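PDB 4XJW: sialidase B, which hydrolyses alpha-(2->3)-, alpha-(2->6)- and alpha-(2->8)-linked terminal sialic acids from oligosaccharides, glycoproteins and glycolipids. Local coordinates for residues Q202-R207 and H642-V647; F206-L211 and S222-Y227. The protein carries 1 engineered substitution. One frame throughout, in Å; residues are numbered along the deposited sequence. Where two conformers were deposited one is given.

How the contacts relate
Residues 202-207 run into strand 205-213, the outermost strand of a four-stranded antiparallel sheet of the sialidase beta-propeller, and both contacts start there, sharing Phe206 and Arg207. Contact 2 is local: after a turn of five residues (214-218) the chain returns as strand 219-226 and closes a hairpin. Contact 1 is long-range, spanning 434 residues before loop 642-647 reaches the same strand, so the second strand of contact 2 lies within the span that contact 1 closes. Strand 205-213 is thereby held between its hairpin partner and a loop from near the C terminus. The two contacts also touch, through a probable hydrogen bond between Tyr205 O and Arg226 N.

Contact 1. Residues Q202-R207 and H642-V647; sequences QANYFR and HLSNVV
Tyr205 lays the rim of its ring alongside the backbone of His642 and Leu643: CD1 lies 3.5 Å from Leu643 O, which sits near the ring plane, while CE1 meets the carbonyl carbon of His642 obliquely. At the other end Val647 CG2 lies 3.4 Å from Phe206 O, a methyl against a carbonyl, and makes a looser apolar contact with Phe206 CB. With CG1 anti to the backbone N (chi1 177°), CG2 is the Val647 methyl that faces Phe206.

Direct polar contact is sparse. In the Ser644 conformer described, one of two, OG donates to Asn204 O at 3.0 Å, tilted 24° from the carbonyl plane. The Asn204 amide is held elsewhere, by Ser197 and Val268.

Three waters carry the remaining polar links. One donates to Asn204 O (2.8 Å) and accepts from Asn645 N, giving that carbonyl a second donor. Another accepts from Tyr205 OH at 2.6 Å and donates to His642 O; Trp270 N bonds the same hydroxyl. The third accepts from Phe206 N at 2.9 Å and donates to Leu643 O at 2.7 Å.

Loop 642-647 therefore lines strand 205-213 without direct backbone pairing between the segments; water meets Asn204 O and Phe206 N, main-chain groups that a further strand could have paired with.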
loop_
_atom_site.group_PDB
_atom_site.type_symbol
_atom_site.label_atom_id
_atom_site.label_comp_id
_atom_site.label_asym_id
_atom_site.label_seq_id
_atom_site.Cartn_x
_atom_site.Cartn_y
_atom_site.Cartn_z
ATOM N N GLN A 202 8.199 -4.340 11.107
ATOM C CA GLN A 202 7.212 -4.358 12.187
ATOM C C GLN A 202 6.032 -3.415 11.965
ATOM O O GLN A 202 5.278 -3.115 12.893
ATOM C CB GLN A 202 7.877 -4.135 13.549
ATOM C CG GLN A 202 8.769 -5.305 13.952
ATOM C CD GLN A 202 7.987 -6.582 14.233
ATOM O OE1 GLN A 202 7.996 -7.530 13.437
ATOM N NE2 GLN A 202 7.330 -6.626 15.382
ATOM N N ALA A 203 5.847 -2.971 10.728
ATOM C CA ALA A 203 4.599 -2.297 10.402
ATOM C C ALA A 203 3.576 -3.338 10.015
ATOM O O ALA A 203 3.879 -4.297 9.303
ATOM C CB ALA A 203 4.793 -1.311 9.266
ATOM N N ASN A 204 2.348 -3.148 10.469
ATOM C CA ASN A 204 1.287 -4.069 10.115
ATOM C C ASN A 204 0.621 -3.700 8.795
ATOM O O ASN A 204 -0.168 -4.483 8.267
ATOM C CB ASN A 204 0.247 -4.135 11.244
ATOM C CG ASN A 204 -0.592 -5.414 11.211
ATOM O OD1 ASN A 204 -0.144 -6.472 10.751
ATOM N ND2 ASN A 204 -1.822 -5.318 11.713
ATOM N N TYR A 205 0.954 -2.524 8.250
ATOM C CA TYR A 205 0.287 -2.019 7.037
ATOM C C TYR A 205 1.297 -1.460 6.050
ATOM O O TYR A 205 2.357 -0.979 6.451
ATOM C CB TYR A 205 -0.768 -0.962 7.394
ATOM C CG TYR A 205 -1.699 -1.466 8.472
ATOM C CD1 TYR A 205 -2.782 -2.291 8.153
ATOM C CD2 TYR A 205 -1.431 -1.202 9.807
ATOM C CE1 TYR A 205 -3.611 -2.802 9.146
ATOM C CE2 TYR A 205 -2.245 -1.706 10.805
ATOM C CZ TYR A 205 -3.316 -2.503 10.473
ATOM O OH TYR A 205 -4.092 -3.009 11.479
ATOM N N PHE A 206 0.967 -1.536 4.763
ATOM C CA PHE A 206 1.844 -1.022 3.710
ATOM C C PHE A 206 1.009 -0.331 2.666
ATOM O O PHE A 206 -0.124 -0.741 2.397
ATOM C CB PHE A 206 2.652 -2.152 3.061
ATOM C CG PHE A 206 3.538 -2.858 4.022
ATOM C CD1 PHE A 206 4.786 -2.342 4.336
ATOM C CD2 PHE A 206 3.097 -3.999 4.668
ATOM C CE1 PHE A 206 5.587 -2.963 5.260
ATOM C CE2 PHE A 206 3.907 -4.647 5.583
ATOM C CZ PHE A 206 5.149 -4.121 5.891
ATOM N N ARG A 207 1.566 0.730 2.083
ATOM C CA ARG A 207 0.894 1.469 1.017
ATOM C C ARG A 207 1.963 2.082 0.132
ATOM O O ARG A 207 3.132 2.200 0.525
ATOM C CB ARG A 207 -0.018 2.599 1.546
ATOM C CG ARG A 207 -1.447 2.166 1.994
ATOM C CD ARG A 207 -2.510 3.216 1.598
ATOM N NE ARG A 207 -2.696 3.381 0.160
ATOM C CZ ARG A 207 -3.383 4.381 -0.404
ATOM N NH1 ARG A 207 -3.948 5.308 0.364
ATOM N NH2 ARG A 207 -3.506 4.458 -1.746
ATOM N N HIS A 642 -7.177 -0.170 6.828
ATOM C CA HIS A 642 -6.475 -1.012 7.806
ATOM C C HIS A 642 -6.532 -2.506 7.487
ATOM O O HIS A 642 -6.868 -3.331 8.357
ATOM C CB HIS A 642 -7.000 -0.750 9.230
ATOM C CG HIS A 642 -7.225 0.705 9.526
ATOM N ND1 HIS A 642 -6.376 1.695 9.075
ATOM C CD2 HIS A 642 -8.237 1.332 10.169
ATOM C CE1 HIS A 642 -6.848 2.874 9.452
ATOM N NE2 HIS A 642 -7.967 2.683 10.132
ATOM N N LEU A 643 -6.186 -2.844 6.246
ATOM C CA LEU A 643 -6.099 -4.234 5.814
ATOM C C LEU A 643 -4.642 -4.613 5.706
ATOM O O LEU A 643 -3.846 -3.834 5.172
ATOM C CB LEU A 643 -6.761 -4.438 4.451
ATOM C CG LEU A 643 -8.196 -3.929 4.281
ATOM C CD1 LEU A 643 -8.666 -4.098 2.843
ATOM C CD2 LEU A 643 -9.148 -4.614 5.239
ATOM N N SER A 644 -4.318 -5.809 6.184
ATOM C CA SER A 644 -2.953 -6.311 6.086
ATOM C C SER A 644 -2.716 -7.193 4.861
ATOM O O SER A 644 -3.597 -7.942 4.416
ATOM C CB SER A 644 -2.582 -7.062 7.355
ATOM O OG SER A 644 -2.571 -6.184 8.459
ATOM N N ASN A 645 -1.509 -7.085 4.312
ATOM C CA ASN A 645 -1.044 -7.966 3.240
ATOM C C ASN A 645 -1.897 -7.892 1.984
ATOM O O ASN A 645 -2.206 -8.916 1.353
ATOM C CB ASN A 645 -0.919 -9.412 3.745
ATOM C CG ASN A 645 0.224 -9.595 4.711
ATOM O OD1 ASN A 645 0.914 -8.641 5.060
ATOM N ND2 ASN A 645 0.426 -10.832 5.162
ATOM N N VAL A 646 -2.253 -6.662 1.618
ATOM C CA VAL A 646 -2.979 -6.396 0.376
ATOM C C VAL A 646 -2.093 -5.810 -0.730
ATOM O O VAL A 646 -2.511 -5.763 -1.883
ATOM C CB VAL A 646 -4.204 -5.501 0.615
ATOM C CG1 VAL A 646 -5.283 -6.282 1.374
ATOM C CG2 VAL A 646 -3.795 -4.222 1.377
ATOM N N VAL A 647 -0.874 -5.380 -0.381
ATOM C CA VAL A 647 0.104 -4.965 -1.396
ATOM C C VAL A 647 0.800 -6.247 -1.856
ATOM O O VAL A 647 1.470 -6.926 -1.074
ATOM C CB VAL A 647 1.134 -3.958 -0.858
ATOM C CG1 VAL A 647 2.177 -3.614 -1.937
ATOM C CG2 VAL A 647 0.433 -2.670 -0.389
HETATM O O HOH W 1 0.459 -5.677 5.772
HETATM O O HOH W 2 -6.602 -3.623 11.060
HETATM O O HOH W 3 -1.568 -2.823 4.123
#

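Contact 2. Residues F206-L211 and S222-Y227; sequences FRIPTL and SIDARY. With DMS (dimethyl sulfoxide), chain C.
Phe206-Arg207-Ile208-Pro209 form the FRIP motif of sialidases, here on one arm of a beta hairpin whose other arm is strand 219-226. Arg207 and Asp224 are an antiparallel hydrogen-bonded pair, with Arg207 N to Asp224 O at 3.1 Å and Asp224 N to Arg207 O at 2.9 Å; Phe206 and Ala225 form the adjacent non-hydrogen-bonded pair. Beyond Ile208, whose phi is positive (65°), Thr210 N donates to Ser222 O. Their hydroxyls, Thr210 OG1 and Ser222 OG, share a short 2.6 Å hydrogen bond, both turned between backbone N and carbonyl carbon (chi1 81° and 64°). A water donates to both Ile208 O and Asp224 OD1.

On the face bearing Arg207 and Asp224, extended Arg226 grips Asp224 OD2 side-on with NE (3.0 Å) and NH2 (2.8 Å), the oxygen lying close to the guanidinium plane. Arg207 CB lies over one face of the Arg226 guanidinium, toward its rim, 3.7 Å from Arg226 NE, and Ile208 CG1 approaches obliquely. Arg226 NH2 also donates to the oxygen of a dimethyl sulfoxide, probably from the crystallisation liquor, at the guanidinium edge, while Arg226 NH1 makes a salt bridge to Asp232, by similarity the proton acceptor. Arg207 is salt-bridged to Glu631 and makes a cation-pi contact with Tyr615, the probable nucleophile. The arrangement is that of the sialidase active site, where the FRIP arginine is expected to bind substrate.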
loop_
_atom_site.group_PDB
_atom_site.type_symbol
_atom_site.label_atom_id
_atom_site.label_comp_id
_atom_site.label_asym_id
_atom_site.label_seq_id
_atom_site.Cartn_x
_atom_site.Cartn_y
_atom_site.Cartn_z
ATOM N N PHE A 206 0.967 -1.536 4.763
ATOM C CA PHE A 206 1.844 -1.022 3.710
ATOM C C PHE A 206 1.009 -0.331 2.666
ATOM O O PHE A 206 -0.124 -0.741 2.397
ATOM C CB PHE A 206 2.652 -2.152 3.061
ATOM C CG PHE A 206 3.538 -2.858 4.022
ATOM C CD1 PHE A 206 4.786 -2.342 4.336
ATOM C CD2 PHE A 206 3.097 -3.999 4.668
ATOM C CE1 PHE A 206 5.587 -2.963 5.260
ATOM C CE2 PHE A 206 3.907 -4.647 5.583
ATOM C CZ PHE A 206 5.149 -4.121 5.891
ATOM N N ARG A 207 1.566 0.730 2.083
ATOM C CA ARG A 207 0.894 1.469 1.017
ATOM C C ARG A 207 1.963 2.082 0.132
ATOM O O ARG A 207 3.132 2.200 0.525
ATOM C CB ARG A 207 -0.018 2.599 1.546
ATOM C CG ARG A 207 -1.447 2.166 1.994
ATOM C CD ARG A 207 -2.510 3.216 1.598
ATOM N NE ARG A 207 -2.696 3.381 0.160
ATOM C CZ ARG A 207 -3.383 4.381 -0.404
ATOM N NH1 ARG A 207 -3.948 5.308 0.364
ATOM N NH2 ARG A 207 -3.506 4.458 -1.746
ATOM N N ILE A 208 1.549 2.484 -1.063
ATOM C CA ILE A 208 2.371 3.284 -1.973
ATOM C C ILE A 208 3.621 2.536 -2.481
ATOM O O ILE A 208 4.748 2.952 -2.225
ATOM C CB ILE A 208 2.815 4.642 -1.349
ATOM C CG1 ILE A 208 1.743 5.254 -0.439
ATOM C CG2 ILE A 208 3.135 5.634 -2.446
ATOM C CD1 ILE A 208 0.406 5.529 -1.127
ATOM N N PRO A 209 3.421 1.439 -3.221
ATOM C CA PRO A 209 4.544 0.625 -3.706
ATOM C C PRO A 209 5.269 1.278 -4.870
ATOM O O PRO A 209 4.664 2.017 -5.662
ATOM C CB PRO A 209 3.850 -0.632 -4.222
ATOM C CG PRO A 209 2.471 -0.159 -4.624
ATOM C CD PRO A 209 2.113 0.871 -3.598
ATOM N N THR A 210 6.559 0.971 -4.993
ATOM C CA THR A 210 7.364 1.368 -6.148
ATOM C C THR A 210 8.178 0.160 -6.617
ATOM O O THR A 210 8.390 -0.795 -5.857
ATOM C CB THR A 210 8.312 2.555 -5.859
ATOM O OG1 THR A 210 9.494 2.082 -5.202
ATOM C CG2 THR A 210 7.622 3.634 -4.994
ATOM N N LEU A 211 8.594 0.200 -7.884
ATOM C CA LEU A 211 9.515 -0.790 -8.463
ATOM C C LEU A 211 10.433 -0.073 -9.429
ATOM O O LEU A 211 10.027 0.865 -10.087
ATOM C CB LEU A 211 8.731 -1.859 -9.238
ATOM C CG LEU A 211 7.901 -2.897 -8.490
ATOM C CD1 LEU A 211 7.052 -3.713 -9.468
ATOM C CD2 LEU A 211 8.793 -3.799 -7.652
ATOM N N SER A 222 10.446 0.139 -3.178
ATOM C CA SER A 222 10.230 0.883 -1.933
ATOM C C SER A 222 8.747 0.952 -1.594
ATOM O O SER A 222 7.891 0.652 -2.437
ATOM C CB SER A 222 10.856 2.282 -1.963
ATOM O OG SER A 222 10.266 3.117 -2.936
ATOM N N ILE A 223 8.455 1.321 -0.348
ATOM C CA ILE A 223 7.094 1.262 0.175
ATOM C C ILE A 223 6.981 2.138 1.408
ATOM O O ILE A 223 7.980 2.400 2.085
ATOM C CB ILE A 223 6.713 -0.210 0.518
ATOM C CG1 ILE A 223 5.206 -0.379 0.697
ATOM C CG2 ILE A 223 7.365 -0.679 1.804
ATOM C CD1 ILE A 223 4.578 -1.185 -0.350
ATOM N N ASP A 224 5.770 2.623 1.671
ATOM C CA ASP A 224 5.422 3.184 2.975
ATOM C C ASP A 224 5.134 2.025 3.919
ATOM O O ASP A 224 4.221 1.239 3.663
ATOM C CB ASP A 224 4.120 3.988 2.889
ATOM C CG ASP A 224 4.281 5.388 2.312
ATOM O OD1 ASP A 224 5.201 5.679 1.523
ATOM O OD2 ASP A 224 3.399 6.214 2.643
ATOM N N ALA A 225 5.918 1.917 4.988
ATOM C CA ALA A 225 5.655 0.996 6.076
ATOM C C ALA A 225 4.790 1.813 7.044
ATOM O O ALA A 225 5.292 2.717 7.714
ATOM C CB ALA A 225 6.963 0.564 6.733
ATOM N N ARG A 226 3.493 1.523 7.081
ATOM C CA ARG A 226 2.559 2.365 7.817
ATOM C C ARG A 226 2.147 1.692 9.122
ATOM O O ARG A 226 1.615 0.571 9.129
ATOM C CB ARG A 226 1.353 2.716 6.939
ATOM C CG ARG A 226 1.722 3.496 5.670
ATOM C CD ARG A 226 0.565 4.349 5.174
ATOM N NE ARG A 226 0.975 5.194 4.054
ATOM C CZ ARG A 226 0.161 6.017 3.406
ATOM N NH1 ARG A 226 -1.117 6.103 3.765
ATOM N NH2 ARG A 226 0.629 6.751 2.407
ATOM N N TYR A 227 2.407 2.377 10.234
ATOM C CA TYR A 227 2.241 1.750 11.544
ATOM C C TYR A 227 0.861 1.964 12.160
ATOM O O TYR A 227 0.337 1.049 12.796
ATOM C CB TYR A 227 3.362 2.187 12.505
ATOM C CG TYR A 227 4.715 1.726 12.033
ATOM C CD1 TYR A 227 5.419 2.453 11.070
ATOM C CD2 TYR A 227 5.273 0.542 12.514
ATOM C CE1 TYR A 227 6.652 2.017 10.605
ATOM C CE2 TYR A 227 6.516 0.093 12.049
ATOM C CZ TYR A 227 7.192 0.844 11.101
ATOM O OH TYR A 227 8.418 0.429 10.628
HETATM S S DMS C . -0.798 9.032 -1.061
HETATM O O DMS C . 0.107 8.715 0.097
HETATM C C1 DMS C . -2.346 8.115 -0.824
HETATM C C2 DMS C . -1.439 10.706 -0.781
HETATM O O HOH W 4 6.293 4.878 -0.854
#